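Local coordinates for protein ADP-ribosylglycohydrolase (Thermus thermophilus, PDB 2YZV) that belongs to the ADP-ribosylglycohydrolase family, is a largely helical protein, and binds two magnesium ions at neighbouring sites, at residues 16-21 with 57-62; 10-15 with 288-293; 222-227 with 253-258. All coordinates share one frame; numbering follows the deposited sequence.

Contact 1 of 3, residues 16-21 with 57-62; sequences LGLAVG and DDTSQA. With MG (magnesium ion), chain C.
L18 and A19 meet T59 where two helices of the all-helical ADP-ribosylglycohydrolase fold run side by side, nearly antiparallel. The axes of 16-21 and 57-62 come within 9.2 Å at an angle of 156°. All the touching residues are buried, and no hydrogen bond joins the two segments.

L18 comes first along 16-21. Its CG stands anti to the backbone N (chi1 -174°), which extends the side chain toward helix 57-72, and its two methyls divide the work. CD1 meets A62 CB at 3.8 Å. CD2 lies against T59, 3.7 Å from T59 OG1 and also close to T59 CA. The side chains of L18 and T59 pass alongside each other in opposite directions.

A19 follows, with its CA 5.5 Å from the CA of T59. A19 has only a methyl at this approach. A19 CA lies 3.4 Å from T59 OG1, and A19 CB lies 3.8 Å from both T59 OG1 and T59 CG2. The hydroxyl of T59 hydrogen-bonds with D22 OD2, one residue past 16-21. T59 therefore meets helix 4-26 twice, by packing on L18 and A19 and by the bond to D22. M286 of helix 283-298 packs on A19 and T59.

At the start of helix 57-72 the contact reaches the metal site. The two carboxylate oxygens of D58 have different partners: OD2 hydrogen-bonds with T254 OG1, and OD1 takes a magnesium ion. T56 and D253 are the other protein ligands of that ion. D58 OD1 sits 1.9 Å from the magnesium.

Contact 2 of 3, residues 10-15 with 288-293; sequences RRLGAF and ALALAL
A290 sits between L12 and F15 at the middle of this apolar contact. Its CB lies 3.8 Å from L12 CD1 and equally near F15 CB, so the small residue fits between two larger side chains. The CA atoms of L12 and A290 are 5.4 Å apart. No hydrogen bond crosses between the segments.

The leucine pair lies to one side. L12 and L291 meet at a slant, and L12 CD2 comes to 3.3 Å from L291 CD2. That is tighter than usual for two methyls.

The aromatic contacts belong to F15. With chi1 at -159°, the ring swings away from its own backbone N and out to helix 283-298. L293 CD1 meets the ring at its edge and in its plane, 3.7 Å from F15 CE1. The L293 side chain stands roughly perpendicular to that of F15. L289 CB approaches the same F15 CE1 obliquely, at 4.0 Å.

Polar chemistry stays outside the pair. The guanidinium of R11 leads away from 288-293 and forms a salt bridge with E142. The axes lie 8.8 Å apart at 131°. The whole is an alanine-centred crossing of the N-terminal helix 4-26 and the C-terminal helix 283-298 of this helical fold.

Contact 3 of 3, residues 222-227 with 253-258; sequences PGTLAA and DTVGAV. With MG (magnesium ion), chain B; MG (magnesium ion), chain C.
This is a buried apolar contact between two helices, 222-227 on helix 221-234 and 253-258 on helix 252-267, beside the magnesium site. The axes approach to 8.9 Å and cross at -56°. No hydrogen bond joins the segments.

T224 gives the central contact through its methyl. With chi1 at -57°, OG1 lies beside the backbone N and CG2 opposite it, so the methyl faces helix 252-267. There T224 CG2 meets three groups: V258 CG2 at 4.0 Å, V255 CG2 at the same distance, and T254 CG2 slightly farther off. The T224 and V258 side chains are nearly perpendicular. T224 OG1 hydrogen-bonds with P218 O, Y220 O and N128 ND2. One turn further on, A227 CB packs on V255 CG1 at 3.8 Å.

T254 works on two sides. Its methyl touches T224, while T254 OG1, besides its bond to D58, binds one magnesium ion at 2.4 Å. D253 links the two metals. D253 OD1 binds the other magnesium at 2.0 Å and also reaches the T254-bound ion at 2.6 Å. D253 OD2 binds that T254-bound ion at 2.5 Å. D251 is its further protein ligand; D58 and T56 join D253 at the other.

Around the pair, L131 and M132 of helix 129-132 touch V258 and T254, L171 of helix 162-179 touches V258, and L202 of helix 200-209 packs on L225.

In the fold
All three contacts are buried helix pairs without a hydrogen bond across them. Contacts 1 and 3 lie nearer the centre of the chain, their centres about 7 and 8 Å from it. Contact 2 is farthest out, its centre about 13 Å away, and there L289 and L291 are partly exposed. Contacts 1 and 2 use successive parts of helix 4-26. Contacts 1 and 3 are joined through a shared magnesium ion and the bond of D58 to T254, and A257 CB packs on L18 O. Contact 2 does not touch contact 3. Polar metal ligands adjoin contacts 1 and 3 but not contact 2, which relies on leucine, alanine and phenylalanine.

Contact 1 of 3, residues 16-21 with 57-62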
ATOM      1  N   LEU A  16      -5.510  -6.018   5.865  1.00  9.90           N
ATOM      2  CA  LEU A  16      -6.012  -7.126   5.058  1.00  9.21           C
ATOM      3  C   LEU A  16      -6.356  -6.664   3.644  1.00  8.75           C
ATOM      4  O   LEU A  16      -6.157  -7.400   2.678  1.00  9.25           O
ATOM      5  CB  LEU A  16      -7.243  -7.759   5.715  1.00 11.12           C
ATOM      6  CG  LEU A  16      -7.027  -8.794   6.829  1.00 16.33           C
ATOM      7  CD1 LEU A  16      -6.437 -10.052   6.229  1.00 17.88           C
ATOM      8  CD2 LEU A  16      -6.119  -8.241   7.915  1.00 15.10           C
ATOM      9  N   GLY A  17      -6.859  -5.438   3.521  1.00  8.54           N
ATOM     10  CA  GLY A  17      -7.203  -4.910   2.211  1.00  9.08           C
ATOM     11  C   GLY A  17      -5.981  -4.838   1.311  1.00  8.91           C
ATOM     12  O   GLY A  17      -6.073  -5.043   0.098  1.00  8.40           O
ATOM     13  N   LEU A  18      -4.836  -4.530   1.909  1.00  8.71           N
ATOM     14  CA  LEU A  18      -3.578  -4.449   1.167  1.00  8.11           C
ATOM     15  C   LEU A  18      -3.305  -5.799   0.502  1.00  7.43           C
ATOM     16  O   LEU A  18      -3.063  -5.870  -0.704  1.00  7.76           O
ATOM     17  CB  LEU A  18      -2.440  -4.093   2.130  1.00  8.29           C
ATOM     18  CG  LEU A  18      -1.025  -3.815   1.615  1.00  8.17           C
ATOM     19  CD1 LEU A  18      -0.201  -3.248   2.759  1.00  8.16           C
ATOM     20  CD2 LEU A  18      -0.373  -5.078   1.067  1.00  7.94           C
ATOM     21  N   ALA A  19      -3.355  -6.868   1.294  1.00  8.04           N
ATOM     22  CA  ALA A  19      -3.098  -8.216   0.796  1.00  8.43           C
ATOM     23  C   ALA A  19      -4.159  -8.699  -0.190  1.00  7.82           C
ATOM     24  O   ALA A  19      -3.847  -9.386  -1.162  1.00  8.77           O
ATOM     25  CB  ALA A  19      -2.989  -9.190   1.967  1.00  8.68           C
ATOM     26  N   VAL A  20      -5.414  -8.359   0.074  1.00  8.74           N
ATOM     27  CA  VAL A  20      -6.500  -8.741  -0.817  1.00  8.53           C
ATOM     28  C   VAL A  20      -6.265  -8.109  -2.189  1.00  7.67           C
ATOM     29  O   VAL A  20      -6.396  -8.770  -3.217  1.00  8.03           O
ATOM     30  CB  VAL A  20      -7.865  -8.285  -0.246  1.00  8.97           C
ATOM     31  CG1 VAL A  20      -8.942  -8.360  -1.314  1.00  9.96           C
ATOM     32  CG2 VAL A  20      -8.247  -9.170   0.940  1.00 11.37           C
ATOM     33  N   GLY A  21      -5.906  -6.827  -2.196  1.00  8.96           N
ATOM     34  CA  GLY A  21      -5.651  -6.135  -3.450  1.00  8.16           C
ATOM     35  C   GLY A  21      -4.454  -6.690  -4.198  1.00  9.87           C
ATOM     36  O   GLY A  21      -4.471  -6.789  -5.419  1.00 10.24           O
ATOM     37  N   ASP A  57       5.356  -9.668  -3.575  1.00 17.59           N
ATOM     38  CA  ASP A  57       6.339  -8.954  -2.769  1.00 19.36           C
ATOM     39  C   ASP A  57       5.740  -7.750  -2.051  1.00 18.23           C
ATOM     40  O   ASP A  57       6.294  -7.278  -1.058  1.00 17.21           O
ATOM     41  CB  ASP A  57       7.531  -8.516  -3.634  1.00 24.77           C
ATOM     42  CG  ASP A  57       7.130  -7.609  -4.780  1.00 29.16           C
ATOM     43  OD1 ASP A  57       6.678  -6.474  -4.522  1.00 33.41           O
ATOM     44  OD2 ASP A  57       7.274  -8.031  -5.946  1.00 34.91           O
ATOM     45  N   ASP A  58       4.609  -7.256  -2.547  1.00 17.49           N
ATOM     46  CA  ASP A  58       3.945  -6.115  -1.923  1.00 17.86           C
ATOM     47  C   ASP A  58       3.600  -6.486  -0.488  1.00 16.81           C
ATOM     48  O   ASP A  58       4.015  -5.821   0.467  1.00 16.97           O
ATOM     49  CB  ASP A  58       2.644  -5.770  -2.658  1.00 18.70           C
ATOM     50  CG  ASP A  58       2.870  -5.368  -4.099  1.00 21.27           C
ATOM     51  OD1 ASP A  58       3.493  -6.145  -4.848  1.00 22.70           O
ATOM     52  OD2 ASP A  58       2.411  -4.274  -4.486  1.00 20.05           O
ATOM     53  N   THR A  59       2.828  -7.555  -0.347  1.00 15.28           N
ATOM     54  CA  THR A  59       2.408  -8.019   0.961  1.00 13.68           C
ATOM     55  C   THR A  59       3.584  -8.567   1.772  1.00 13.17           C
ATOM     56  O   THR A  59       3.636  -8.386   2.991  1.00 13.38           O
ATOM     57  CB  THR A  59       1.302  -9.092   0.828  1.00 11.62           C
ATOM     58  OG1 THR A  59       0.201  -8.549   0.086  1.00 13.82           O
ATOM     59  CG2 THR A  59       0.805  -9.526   2.193  1.00 12.11           C
ATOM     60  N   SER A  60       4.534  -9.219   1.108  1.00 12.58           N
ATOM     61  CA  SER A  60       5.692  -9.760   1.817  1.00 13.29           C
ATOM     62  C   SER A  60       6.430  -8.655   2.565  1.00 14.16           C
ATOM     63  O   SER A  60       6.765  -8.802   3.744  1.00 12.69           O
ATOM     64  CB  SER A  60       6.649 -10.443   0.840  1.00 15.41           C
ATOM     65  OG  SER A  60       6.026 -11.553   0.220  1.00 17.68           O
ATOM     66  N   GLN A  61       6.672  -7.541   1.882  1.00 14.11           N
ATOM     67  CA  GLN A  61       7.364  -6.423   2.505  1.00 14.93           C
ATOM     68  C   GLN A  61       6.520  -5.789   3.605  1.00 14.47           C
ATOM     69  O   GLN A  61       7.050  -5.362   4.631  1.00 13.80           O
ATOM     70  CB  GLN A  61       7.739  -5.379   1.453  1.00 16.67           C
ATOM     71  CG  GLN A  61       8.955  -5.770   0.635  1.00 20.46           C
ATOM     72  CD  GLN A  61       9.273  -4.760  -0.444  1.00 21.80           C
ATOM     73  OE1 GLN A  61       9.243  -3.555  -0.207  1.00 23.62           O
ATOM     74  NE2 GLN A  61       9.588  -5.248  -1.638  1.00 25.93           N
ATOM     75  N   ALA A  62       5.209  -5.724   3.390  1.00 13.27           N
ATOM     76  CA  ALA A  62       4.310  -5.157   4.385  1.00 13.18           C
ATOM     77  C   ALA A  62       4.396  -5.990   5.661  1.00 13.17           C
ATOM     78  O   ALA A  62       4.391  -5.445   6.767  1.00 12.45           O
ATOM     79  CB  ALA A  62       2.873  -5.140   3.858  1.00 14.42           C
TER
HETATM   80 MG    MG C 502       3.896  -7.363  -6.295  1.00 30.04          MG

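Contact 2 of 3, residues 10-15 with 288-293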
ATOM      1  N   ARG A  10     -11.319  -0.770  11.106  1.00 14.64           N
ATOM      2  CA  ARG A  10     -10.630   0.056  10.120  1.00 13.43           C
ATOM      3  C   ARG A  10      -9.162  -0.334   9.966  1.00 13.15           C
ATOM      4  O   ARG A  10      -8.633  -0.366   8.850  1.00 11.52           O
ATOM      5  CB  ARG A  10     -10.717   1.536  10.501  1.00 13.62           C
ATOM      6  CG  ARG A  10     -12.112   2.135  10.432  1.00 15.62           C
ATOM      7  CD  ARG A  10     -12.058   3.615  10.779  1.00 15.93           C
ATOM      8  NE  ARG A  10     -13.371   4.256  10.747  1.00 17.06           N
ATOM      9  CZ  ARG A  10     -14.039   4.551   9.637  1.00 16.56           C
ATOM     10  NH1 ARG A  10     -13.523   4.264   8.448  1.00 18.57           N
ATOM     11  NH2 ARG A  10     -15.229   5.135   9.715  1.00 19.99           N
ATOM     12  N   ARG A  11      -8.496  -0.611  11.082  1.00 13.22           N
ATOM     13  CA  ARG A  11      -7.089  -0.989  11.030  1.00 13.27           C
ATOM     14  C   ARG A  11      -6.939  -2.364  10.385  1.00 14.96           C
ATOM     15  O   ARG A  11      -6.047  -2.575   9.565  1.00 14.82           O
ATOM     16  CB  ARG A  11      -6.470  -0.985  12.433  1.00 13.62           C
ATOM     17  CG  ARG A  11      -6.125   0.408  12.967  1.00 13.41           C
ATOM     18  CD  ARG A  11      -7.368   1.213  13.323  1.00 13.94           C
ATOM     19  NE  ARG A  11      -7.043   2.582  13.717  1.00 14.64           N
ATOM     20  CZ  ARG A  11      -7.950   3.487  14.073  1.00 15.18           C
ATOM     21  NH1 ARG A  11      -9.239   3.166  14.085  1.00 14.96           N
ATOM     22  NH2 ARG A  11      -7.576   4.715  14.409  1.00 15.93           N
ATOM     23  N   LEU A  12      -7.812  -3.298  10.749  1.00 14.65           N
ATOM     24  CA  LEU A  12      -7.753  -4.632  10.161  1.00 14.58           C
ATOM     25  C   LEU A  12      -8.062  -4.534   8.670  1.00 14.45           C
ATOM     26  O   LEU A  12      -7.459  -5.229   7.852  1.00 12.84           O
ATOM     27  CB  LEU A  12      -8.768  -5.561  10.839  1.00 17.58           C
ATOM     28  CG  LEU A  12      -8.435  -6.112  12.231  1.00 21.64           C
ATOM     29  CD1 LEU A  12      -7.488  -7.285  12.099  1.00 22.47           C
ATOM     30  CD2 LEU A  12      -7.837  -5.022  13.111  1.00 24.81           C
ATOM     31  N   GLY A  13      -9.006  -3.665   8.324  1.00 12.24           N
ATOM     32  CA  GLY A  13      -9.381  -3.494   6.933  1.00 11.87           C
ATOM     33  C   GLY A  13      -8.252  -2.960   6.070  1.00 11.20           C
ATOM     34  O   GLY A  13      -8.064  -3.402   4.938  1.00 11.18           O
ATOM     35  N   ALA A  14      -7.499  -2.000   6.593  1.00 11.36           N
ATOM     36  CA  ALA A  14      -6.395  -1.431   5.828  1.00 10.50           C
ATOM     37  C   ALA A  14      -5.291  -2.461   5.575  1.00 11.16           C
ATOM     38  O   ALA A  14      -4.738  -2.524   4.478  1.00 11.49           O
ATOM     39  CB  ALA A  14      -5.825  -0.209   6.556  1.00 12.15           C
ATOM     40  N   PHE A  15      -4.972  -3.268   6.585  1.00  9.56           N
ATOM     41  CA  PHE A  15      -3.919  -4.274   6.455  1.00  9.35           C
ATOM     42  C   PHE A  15      -4.358  -5.434   5.565  1.00 10.77           C
ATOM     43  O   PHE A  15      -3.660  -5.797   4.611  1.00  9.74           O
ATOM     44  CB  PHE A  15      -3.516  -4.783   7.849  1.00 10.94           C
ATOM     45  CG  PHE A  15      -2.151  -5.417   7.904  1.00 15.15           C
ATOM     46  CD1 PHE A  15      -1.271  -5.103   8.937  1.00 18.10           C
ATOM     47  CD2 PHE A  15      -1.741  -6.327   6.933  1.00 19.62           C
ATOM     48  CE1 PHE A  15      -0.006  -5.684   9.006  1.00 20.24           C
ATOM     49  CE2 PHE A  15      -0.475  -6.916   6.991  1.00 20.31           C
ATOM     50  CZ  PHE A  15       0.395  -6.592   8.032  1.00 18.55           C
ATOM     51  N   ALA A 288      -3.787 -10.719  13.298  1.00 14.81           N
ATOM     52  CA  ALA A 288      -3.065 -10.624  14.562  1.00 15.74           C
ATOM     53  C   ALA A 288      -2.084  -9.454  14.525  1.00 15.25           C
ATOM     54  O   ALA A 288      -1.991  -8.686  15.483  1.00 15.57           O
ATOM     55  CB  ALA A 288      -2.322 -11.922  14.835  1.00 16.76           C
ATOM     56  N   LEU A 289      -1.358  -9.316  13.418  1.00 14.38           N
ATOM     57  CA  LEU A 289      -0.398  -8.223  13.282  1.00 14.23           C
ATOM     58  C   LEU A 289      -1.095  -6.866  13.297  1.00 14.46           C
ATOM     59  O   LEU A 289      -0.641  -5.938  13.970  1.00 14.59           O
ATOM     60  CB  LEU A 289       0.406  -8.362  11.979  1.00 14.95           C
ATOM     61  CG  LEU A 289       1.443  -9.484  11.890  1.00 15.38           C
ATOM     62  CD1 LEU A 289       1.955  -9.602  10.459  1.00 17.43           C
ATOM     63  CD2 LEU A 289       2.591  -9.197  12.850  1.00 17.56           C
ATOM     64  N   ALA A 290      -2.193  -6.749  12.552  1.00 13.23           N
ATOM     65  CA  ALA A 290      -2.933  -5.491  12.480  1.00 13.30           C
ATOM     66  C   ALA A 290      -3.401  -5.054  13.863  1.00 14.46           C
ATOM     67  O   ALA A 290      -3.283  -3.884  14.225  1.00 16.17           O
ATOM     68  CB  ALA A 290      -4.128  -5.631  11.546  1.00 12.32           C
ATOM     69  N   LEU A 291      -3.932  -5.999  14.632  1.00 15.37           N
ATOM     70  CA  LEU A 291      -4.404  -5.688  15.976  1.00 18.27           C
ATOM     71  C   LEU A 291      -3.243  -5.306  16.886  1.00 17.78           C
ATOM     72  O   LEU A 291      -3.361  -4.385  17.695  1.00 18.86           O
ATOM     73  CB  LEU A 291      -5.169  -6.880  16.559  1.00 20.77           C
ATOM     74  CG  LEU A 291      -6.555  -7.122  15.955  1.00 24.62           C
ATOM     75  CD1 LEU A 291      -7.153  -8.401  16.518  1.00 26.71           C
ATOM     76  CD2 LEU A 291      -7.455  -5.934  16.260  1.00 27.06           C
ATOM     77  N   ALA A 292      -2.122  -6.005  16.751  1.00 17.88           N
ATOM     78  CA  ALA A 292      -0.946  -5.712  17.567  1.00 16.62           C
ATOM     79  C   ALA A 292      -0.433  -4.304  17.264  1.00 17.47           C
ATOM     80  O   ALA A 292      -0.098  -3.539  18.172  1.00 17.88           O
ATOM     81  CB  ALA A 292       0.147  -6.741  17.300  1.00 18.67           C
ATOM     82  N   LEU A 293      -0.381  -3.959  15.982  1.00 15.45           N
ATOM     83  CA  LEU A 293       0.085  -2.639  15.578  1.00 13.95           C
ATOM     84  C   LEU A 293      -0.853  -1.548  16.086  1.00 14.52           C
ATOM     85  O   LEU A 293      -0.403  -0.492  16.534  1.00 14.20           O
ATOM     86  CB  LEU A 293       0.203  -2.569  14.051  1.00 14.41           C
ATOM     87  CG  LEU A 293       1.293  -3.445  13.423  1.00 13.57           C
ATOM     88  CD1 LEU A 293       1.042  -3.579  11.927  1.00 14.57           C
ATOM     89  CD2 LEU A 293       2.669  -2.851  13.691  1.00 14.63           C
TER

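Contact 3 of 3, residues 222-227 with 253-258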
ATOM      1  N   PRO A 222       3.590   8.297  -8.464  1.00  9.51           N
ATOM      2  CA  PRO A 222       2.467   9.233  -8.587  1.00  9.75           C
ATOM      3  C   PRO A 222       1.297   8.620  -9.357  1.00 10.73           C
ATOM      4  O   PRO A 222       0.133   8.833  -9.008  1.00 10.23           O
ATOM      5  CB  PRO A 222       3.082  10.418  -9.326  1.00 10.97           C
ATOM      6  CG  PRO A 222       4.515  10.387  -8.874  1.00 10.93           C
ATOM      7  CD  PRO A 222       4.844   8.914  -8.936  1.00 10.66           C
ATOM      8  N   GLY A 223       1.615   7.863 -10.405  1.00 10.21           N
ATOM      9  CA  GLY A 223       0.578   7.237 -11.209  1.00 10.62           C
ATOM     10  C   GLY A 223      -0.157   6.137 -10.468  1.00  9.54           C
ATOM     11  O   GLY A 223      -1.364   5.946 -10.655  1.00 10.79           O
ATOM     12  N   THR A 224       0.563   5.403  -9.626  1.00  8.62           N
ATOM     13  CA  THR A 224      -0.053   4.327  -8.858  1.00  7.94           C
ATOM     14  C   THR A 224      -1.021   4.941  -7.856  1.00  8.29           C
ATOM     15  O   THR A 224      -2.144   4.464  -7.682  1.00  7.47           O
ATOM     16  CB  THR A 224       1.006   3.513  -8.102  1.00  8.58           C
ATOM     17  OG1 THR A 224       1.959   2.998  -9.041  1.00  9.98           O
ATOM     18  CG2 THR A 224       0.358   2.359  -7.348  1.00  9.61           C
ATOM     19  N   LEU A 225      -0.575   6.004  -7.197  1.00  9.18           N
ATOM     20  CA  LEU A 225      -1.419   6.691  -6.232  1.00  8.87           C
ATOM     21  C   LEU A 225      -2.668   7.216  -6.935  1.00  9.26           C
ATOM     22  O   LEU A 225      -3.785   7.051  -6.440  1.00  8.35           O
ATOM     23  CB  LEU A 225      -0.650   7.854  -5.593  1.00  9.02           C
ATOM     24  CG  LEU A 225      -1.417   8.680  -4.558  1.00  9.88           C
ATOM     25  CD1 LEU A 225      -1.877   7.790  -3.411  1.00 11.09           C
ATOM     26  CD2 LEU A 225      -0.513   9.794  -4.041  1.00 10.88           C
ATOM     27  N   ALA A 226      -2.482   7.828  -8.100  1.00  8.86           N
ATOM     28  CA  ALA A 226      -3.606   8.380  -8.855  1.00  9.66           C
ATOM     29  C   ALA A 226      -4.613   7.311  -9.272  1.00  9.42           C
ATOM     30  O   ALA A 226      -5.821   7.555  -9.275  1.00 10.18           O
ATOM     31  CB  ALA A 226      -3.091   9.120 -10.088  1.00 10.04           C
ATOM     32  N   ALA A 227      -4.118   6.127  -9.628  1.00  7.92           N
ATOM     33  CA  ALA A 227      -4.997   5.038 -10.045  1.00  8.36           C
ATOM     34  C   ALA A 227      -5.818   4.536  -8.864  1.00  8.66           C
ATOM     35  O   ALA A 227      -7.003   4.218  -9.004  1.00  7.81           O
ATOM     36  CB  ALA A 227      -4.173   3.892 -10.638  1.00  8.09           C
ATOM     37  N   ASP A 253      -1.212  -5.623  -9.161  1.00  9.67           N
ATOM     38  CA  ASP A 253      -1.037  -6.095  -7.794  1.00 10.32           C
ATOM     39  C   ASP A 253      -0.780  -4.914  -6.863  1.00 10.49           C
ATOM     40  O   ASP A 253      -1.323  -4.849  -5.762  1.00 11.06           O
ATOM     41  CB  ASP A 253       0.127  -7.092  -7.694  1.00 12.02           C
ATOM     42  CG  ASP A 253       1.447  -6.521  -8.191  1.00 15.72           C
ATOM     43  OD1 ASP A 253       2.494  -6.855  -7.599  1.00 16.93           O
ATOM     44  OD2 ASP A 253       1.451  -5.759  -9.177  1.00 15.51           O
ATOM     45  N   THR A 254       0.031  -3.970  -7.321  1.00 10.58           N
ATOM     46  CA  THR A 254       0.370  -2.816  -6.503  1.00 11.11           C
ATOM     47  C   THR A 254      -0.722  -1.750  -6.481  1.00  9.94           C
ATOM     48  O   THR A 254      -0.958  -1.126  -5.448  1.00 10.71           O
ATOM     49  CB  THR A 254       1.697  -2.216  -6.959  1.00 11.37           C
ATOM     50  OG1 THR A 254       2.689  -3.251  -6.971  1.00 15.53           O
ATOM     51  CG2 THR A 254       2.139  -1.111  -6.002  1.00 13.61           C
ATOM     52  N   VAL A 255      -1.391  -1.533  -7.611  1.00  9.54           N
ATOM     53  CA  VAL A 255      -2.481  -0.562  -7.628  1.00  8.80           C
ATOM     54  C   VAL A 255      -3.562  -1.150  -6.722  1.00  8.89           C
ATOM     55  O   VAL A 255      -4.184  -0.441  -5.933  1.00  8.58           O
ATOM     56  CB  VAL A 255      -3.043  -0.351  -9.053  1.00  8.02           C
ATOM     57  CG1 VAL A 255      -4.336   0.457  -8.994  1.00 11.87           C
ATOM     58  CG2 VAL A 255      -2.017   0.381  -9.900  1.00 10.14           C
ATOM     59  N   GLY A 256      -3.773  -2.458  -6.832  1.00  7.94           N
ATOM     60  CA  GLY A 256      -4.755  -3.113  -5.988  1.00  8.08           C
ATOM     61  C   GLY A 256      -4.387  -3.014  -4.515  1.00  7.99           C
ATOM     62  O   GLY A 256      -5.253  -2.796  -3.665  1.00  8.98           O
ATOM     63  N   ALA A 257      -3.103  -3.165  -4.202  1.00  8.89           N
ATOM     64  CA  ALA A 257      -2.653  -3.091  -2.812  1.00  7.85           C
ATOM     65  C   ALA A 257      -2.805  -1.692  -2.228  1.00  8.07           C
ATOM     66  O   ALA A 257      -3.158  -1.541  -1.058  1.00  7.67           O
ATOM     67  CB  ALA A 257      -1.204  -3.541  -2.705  1.00 10.24           C
ATOM     68  N   VAL A 258      -2.536  -0.666  -3.029  1.00  9.19           N
ATOM     69  CA  VAL A 258      -2.665   0.706  -2.539  1.00  7.96           C
ATOM     70  C   VAL A 258      -4.145   1.023  -2.338  1.00  8.34           C
ATOM     71  O   VAL A 258      -4.527   1.581  -1.309  1.00  7.55           O
ATOM     72  CB  VAL A 258      -2.009   1.707  -3.514  1.00  9.04           C
ATOM     73  CG1 VAL A 258      -2.254   3.147  -3.058  1.00  9.17           C
ATOM     74  CG2 VAL A 258      -0.505   1.437  -3.568  1.00 11.05           C
TER
HETATM   75 MG    MG B 501       3.651  -4.684  -8.568  1.00 18.38          MG
HETATM   76 MG    MG C 502       3.896  -7.363  -6.295  1.00 30.04          MG